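Local coordinates for protein beta-galactosidase (Geobacillus stearothermophilus, PDB 4OIF) that probably hydrolyses terminal non-reducing beta-D-galactose residues from beta-D-galactosides as a zinc-containing trimeric enzyme of glycoside hydrolase family 42, at residues K399-A411 with Q631-I643. Residues are numbered along the deposited sequence; the frame is centred on the assembly and turned at random.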
loop_
_atom_site.group_PDB
_atom_site.type_symbol
_atom_site.label_atom_id
_atom_site.label_comp_id
_atom_site.label_asym_id
_atom_site.label_seq_id
_atom_site.Cartn_x
_atom_site.Cartn_y
_atom_site.Cartn_z
ATOM N N LYS A 399 -20.887 10.826 41.736
ATOM C CA LYS A 399 -21.441 11.712 42.751
ATOM C C LYS A 399 -20.976 11.339 44.163
ATOM O O LYS A 399 -20.893 12.197 45.036
ATOM C CB LYS A 399 -22.967 11.724 42.667
ATOM C CG LYS A 399 -23.449 12.458 41.427
ATOM C CD LYS A 399 -24.959 12.499 41.277
ATOM C CE LYS A 399 -25.337 13.488 40.173
ATOM N NZ LYS A 399 -26.793 13.509 39.842
ATOM N N LYS A 400 -20.646 10.069 44.385
ATOM C CA LYS A 400 -20.168 9.637 45.698
ATOM C C LYS A 400 -18.657 9.754 45.829
ATOM O O LYS A 400 -18.089 9.255 46.797
ATOM C CB LYS A 400 -20.567 8.187 45.989
ATOM C CG LYS A 400 -22.038 7.865 45.803
ATOM C CD LYS A 400 -22.297 6.378 46.033
ATOM C CE LYS A 400 -23.739 5.991 45.706
ATOM N NZ LYS A 400 -23.981 4.529 45.911
ATOM N N MET A 401 -18.005 10.413 44.873
ATOM C CA MET A 401 -16.542 10.386 44.817
ATOM C C MET A 401 -15.865 11.757 44.899
ATOM O O MET A 401 -14.712 11.907 44.506
ATOM C CB MET A 401 -16.098 9.657 43.532
ATOM C CG MET A 401 -16.282 8.139 43.599
ATOM S SD MET A 401 -16.176 7.287 42.015
ATOM C CE MET A 401 -14.441 7.459 41.606
ATOM N N SER A 402 -16.558 12.755 45.434
ATOM C CA SER A 402 -16.030 14.115 45.402
ATOM C C SER A 402 -14.759 14.302 46.227
ATOM O O SER A 402 -14.032 15.270 46.038
ATOM C CB SER A 402 -17.097 15.096 45.875
ATOM O OG SER A 402 -17.552 14.742 47.161
ATOM N N GLY A 403 -14.487 13.379 47.141
ATOM C CA GLY A 403 -13.297 13.459 47.971
ATOM C C GLY A 403 -12.023 13.140 47.210
ATOM O O GLY A 403 -10.918 13.506 47.616
ATOM N N ILE A 404 -12.183 12.451 46.088
ATOM C CA ILE A 404 -11.053 12.112 45.250
ATOM C C ILE A 404 -10.594 13.346 44.448
ATOM O O ILE A 404 -9.409 13.479 44.089
ATOM C CB ILE A 404 -11.419 10.940 44.336
ATOM C CG1 ILE A 404 -11.838 9.744 45.198
ATOM C CG2 ILE A 404 -10.256 10.565 43.435
ATOM C CD1 ILE A 404 -12.666 8.695 44.452
ATOM N N VAL A 405 -11.528 14.260 44.204
ATOM C CA VAL A 405 -11.232 15.469 43.442
ATOM C C VAL A 405 -10.035 16.230 44.014
ATOM O O VAL A 405 -10.001 16.576 45.198
ATOM C CB VAL A 405 -12.449 16.416 43.386
ATOM C CG1 VAL A 405 -12.074 17.729 42.703
ATOM C CG2 VAL A 405 -13.599 15.743 42.660
ATOM N N GLY A 406 -9.044 16.468 43.164
ATOM C CA GLY A 406 -7.864 17.212 43.559
ATOM C C GLY A 406 -6.797 16.394 44.257
ATOM O O GLY A 406 -5.718 16.911 44.536
ATOM N N THR A 407 -7.079 15.128 44.556
ATOM C CA THR A 407 -6.049 14.284 45.160
ATOM C C THR A 407 -4.958 13.925 44.153
ATOM O O THR A 407 -5.231 13.691 42.964
ATOM C CB THR A 407 -6.629 12.972 45.736
ATOM O OG1 THR A 407 -7.324 12.256 44.702
ATOM C CG2 THR A 407 -7.575 13.266 46.895
ATOM N N ASN A 408 -3.728 13.871 44.643
ATOM C CA ASN A 408 -2.585 13.472 43.831
ATOM C C ASN A 408 -2.152 12.042 44.137
ATOM O O ASN A 408 -2.857 11.309 44.845
ATOM C CB ASN A 408 -1.430 14.447 44.046
ATOM C CG ASN A 408 -1.768 15.858 43.561
ATOM O OD1 ASN A 408 -1.808 16.122 42.352
ATOM N ND2 ASN A 408 -2.019 16.767 44.501
ATOM N N ARG A 409 -1.010 11.634 43.591
ATOM C CA ARG A 409 -0.560 10.253 43.751
ATOM C C ARG A 409 0.917 10.100 43.436
ATOM O O ARG A 409 1.290 9.609 42.364
ATOM C CB ARG A 409 -1.371 9.307 42.869
ATOM C CG ARG A 409 -1.759 9.863 41.503
ATOM C CD ARG A 409 -2.240 8.743 40.609
ATOM N NE ARG A 409 -1.134 7.854 40.275
ATOM C CZ ARG A 409 -1.274 6.588 39.906
ATOM N NH1 ARG A 409 -2.482 6.048 39.837
ATOM N NH2 ARG A 409 -0.203 5.860 39.610
ATOM N N PRO A 410 1.765 10.500 44.388
ATOM C CA PRO A 410 3.211 10.530 44.187
ATOM C C PRO A 410 3.751 9.139 43.914
ATOM O O PRO A 410 3.288 8.157 44.496
ATOM C CB PRO A 410 3.746 11.087 45.515
ATOM C CG PRO A 410 2.571 11.765 46.153
ATOM C CD PRO A 410 1.395 10.915 45.751
ATOM N N ALA A 411 4.720 9.063 43.017
ATOM C CA ALA A 411 5.316 7.789 42.662
ATOM C C ALA A 411 6.800 7.817 42.994
ATOM O O ALA A 411 7.432 8.868 42.935
ATOM C CB ALA A 411 5.089 7.483 41.170
ATOM N N GLN A 631 -4.956 0.539 41.775
ATOM C CA GLN A 631 -4.334 1.854 41.636
ATOM C C GLN A 631 -4.935 2.814 42.634
ATOM O O GLN A 631 -6.119 2.734 42.905
ATOM C CB GLN A 631 -4.522 2.402 40.217
ATOM C CG GLN A 631 -3.697 1.704 39.144
ATOM C CD GLN A 631 -2.218 1.951 39.307
ATOM O OE1 GLN A 631 -1.794 3.022 39.760
ATOM N NE2 GLN A 631 -1.418 0.956 38.948
ATOM N N ALA A 632 -4.146 3.747 43.155
ATOM C CA ALA A 632 -4.633 4.607 44.227
ATOM C C ALA A 632 -4.389 6.111 44.048
ATOM O O ALA A 632 -3.470 6.547 43.347
ATOM C CB ALA A 632 -4.026 4.162 45.528
ATOM N N ARG A 633 -5.226 6.901 44.707
ATOM C CA ARG A 633 -4.966 8.322 44.873
ATOM C C ARG A 633 -4.927 8.633 46.357
ATOM O O ARG A 633 -5.584 7.981 47.147
ATOM C CB ARG A 633 -6.016 9.150 44.148
ATOM C CG ARG A 633 -5.897 8.979 42.643
ATOM C CD ARG A 633 -6.945 9.716 41.897
ATOM N NE ARG A 633 -6.789 11.156 42.016
ATOM C CZ ARG A 633 -7.537 12.018 41.345
ATOM N NH1 ARG A 633 -8.472 11.555 40.522
ATOM N NH2 ARG A 633 -7.356 13.326 41.497
ATOM N N GLN A 634 -4.127 9.611 46.742
ATOM C CA GLN A 634 -3.869 9.821 48.150
ATOM C C GLN A 634 -4.289 11.205 48.600
ATOM O O GLN A 634 -3.874 12.210 48.026
ATOM C CB GLN A 634 -2.387 9.588 48.445
ATOM C CG GLN A 634 -1.865 8.300 47.838
ATOM C CD GLN A 634 -0.560 7.837 48.454
ATOM O OE1 GLN A 634 0.520 8.123 47.944
ATOM N NE2 GLN A 634 -0.657 7.106 49.553
ATOM N N ALA A 635 -5.132 11.240 49.628
ATOM C CA ALA A 635 -5.555 12.481 50.267
ATOM C C ALA A 635 -4.761 12.667 51.567
ATOM O O ALA A 635 -4.079 11.741 52.006
ATOM C CB ALA A 635 -7.052 12.448 50.533
ATOM N N PRO A 636 -4.820 13.865 52.176
ATOM C CA PRO A 636 -4.105 14.014 53.450
ATOM C C PRO A 636 -4.591 13.013 54.492
ATOM O O PRO A 636 -3.790 12.355 55.154
ATOM C CB PRO A 636 -4.440 15.444 53.876
ATOM C CG PRO A 636 -4.779 16.155 52.615
ATOM C CD PRO A 636 -5.437 15.133 51.739
ATOM N N GLU A 637 -5.909 12.888 54.598
ATOM C CA GLU A 637 -6.540 12.049 55.602
ATOM C C GLU A 637 -6.692 10.577 55.207
ATOM O O GLU A 637 -6.864 9.730 56.083
ATOM C CB GLU A 637 -7.918 12.619 55.950
ATOM C CG GLU A 637 -8.974 12.488 54.849
ATOM C CD GLU A 637 -8.876 13.569 53.772
ATOM O OE1 GLU A 637 -7.851 14.274 53.712
ATOM O OE2 GLU A 637 -9.839 13.715 52.987
ATOM N N CYS A 638 -6.643 10.259 53.913
ATOM C CA CYS A 638 -6.884 8.875 53.504
ATOM C C CYS A 638 -6.425 8.479 52.105
ATOM O O CYS A 638 -6.159 9.313 51.240
ATOM C CB CYS A 638 -8.375 8.560 53.616
ATOM S SG CYS A 638 -9.364 9.407 52.403
ATOM N N ASP A 639 -6.348 7.172 51.904
ATOM C CA ASP A 639 -6.071 6.607 50.601
ATOM C C ASP A 639 -7.386 6.209 49.919
ATOM O O ASP A 639 -8.301 5.700 50.561
ATOM C CB ASP A 639 -5.127 5.403 50.728
ATOM C CG ASP A 639 -3.692 5.809 51.072
ATOM O OD1 ASP A 639 -3.235 6.892 50.633
ATOM O OD2 ASP A 639 -3.016 5.029 51.776
ATOM N N TYR A 640 -7.485 6.489 48.625
ATOM C CA TYR A 640 -8.575 5.996 47.790
ATOM C C TYR A 640 -8.017 4.978 46.821
ATOM O O TYR A 640 -7.181 5.291 45.989
ATOM C CB TYR A 640 -9.256 7.116 47.015
ATOM C CG TYR A 640 -9.916 8.164 47.862
ATOM C CD1 TYR A 640 -9.347 9.426 48.007
ATOM C CD2 TYR A 640 -11.114 7.903 48.512
ATOM C CE1 TYR A 640 -9.955 10.397 48.779
ATOM C CE2 TYR A 640 -11.730 8.870 49.281
ATOM C CZ TYR A 640 -11.149 10.113 49.413
ATOM O OH TYR A 640 -11.757 11.082 50.178
ATOM N N VAL A 641 -8.500 3.756 46.928
ATOM C CA VAL A 641 -7.921 2.652 46.212
ATOM C C VAL A 641 -8.938 2.036 45.266
ATOM O O VAL A 641 -10.063 1.759 45.639
ATOM C CB VAL A 641 -7.388 1.614 47.206
ATOM C CG1 VAL A 641 -6.689 0.479 46.474
ATOM C CG2 VAL A 641 -6.431 2.297 48.196
ATOM N N PHE A 642 -8.534 1.846 44.023
ATOM C CA PHE A 642 -9.375 1.249 42.999
ATOM C C PHE A 642 -8.892 -0.164 42.714
ATOM O O PHE A 642 -7.734 -0.369 42.320
ATOM C CB PHE A 642 -9.335 2.075 41.708
ATOM C CG PHE A 642 -9.987 3.418 41.808
ATOM C CD1 PHE A 642 -9.400 4.443 42.539
ATOM C CD2 PHE A 642 -11.174 3.672 41.140
ATOM C CE1 PHE A 642 -10.003 5.698 42.625
ATOM C CE2 PHE A 642 -11.784 4.926 41.217
ATOM C CZ PHE A 642 -11.197 5.940 41.963
ATOM N N ILE A 643 -9.781 -1.132 42.903
ATOM C CA ILE A 643 -9.496 -2.522 42.574
ATOM C C ILE A 643 -10.304 -2.915 41.336
ATOM O O ILE A 643 -11.521 -3.082 41.392
ATOM C CB ILE A 643 -9.815 -3.453 43.749
ATOM C CG1 ILE A 643 -9.212 -2.890 45.046
ATOM C CG2 ILE A 643 -9.304 -4.852 43.460
ATOM C CD1 ILE A 643 -9.584 -3.671 46.325
HETATM O O HOH W 1 -3.783 14.754 47.460
#
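Asn408 and Gln634 join the backbones of a loop, 399-411, and a beta hairpin, 631-643: Gln634 N donates to Asn408 O at 2.8 Å, with an N-H...O angle of 178°. A water bridges Asn408 N and Gln634 O. Within the loop, a type II turn runs from Ile404 to Thr407, and the positive phi of Gly406 suits glycine there.

This turn receives the guanidinium of Arg633. Its NH2 donates to Thr407 O at 2.6 Å, in the carbonyl plane and on a lone pair, while NE adds a weak bond to the same oxygen. Ile404 O lies over one face of the group, and Ile404 CG2 packs 3.6 Å from Arg633 NH1. Arg409 points the end of its guanidinium at Gln631, both NH1 (3.1 Å) and NH2 meeting OE1, tilted somewhat out of the amide plane to the same side; that plane lies only 8° from that of the guanidinium. NH1 also bonds to Ala351 O, and a leucine in place of Arg409 would probably leave Gln631 OE1 and that carbonyl without these donors and the amide freer to turn.

Apolar contacts follow along strand 638-645. Ile404 CG1, anti to its carbonyl carbon (chi1 -58°), makes a CH-pi contact over Tyr640, 3.7 Å from the ring centroid; Cys638 SG lies over the opposite face. Met401 CE meets the edge of Phe642 at CZ, 3.6 Å away.

The contact thus docks the C-terminal beta domain against the loop linking helix 386-399 to strand 413-416. Helix 341-351 adjoins both segments through Ile350, which touches Met401, Ile404 and Phe642, and just beyond it Asp355 forms a salt bridge with Arg633 and accepts from Gly406 N. Strand 679-685 pairs with the hairpin's second strand, 638-645.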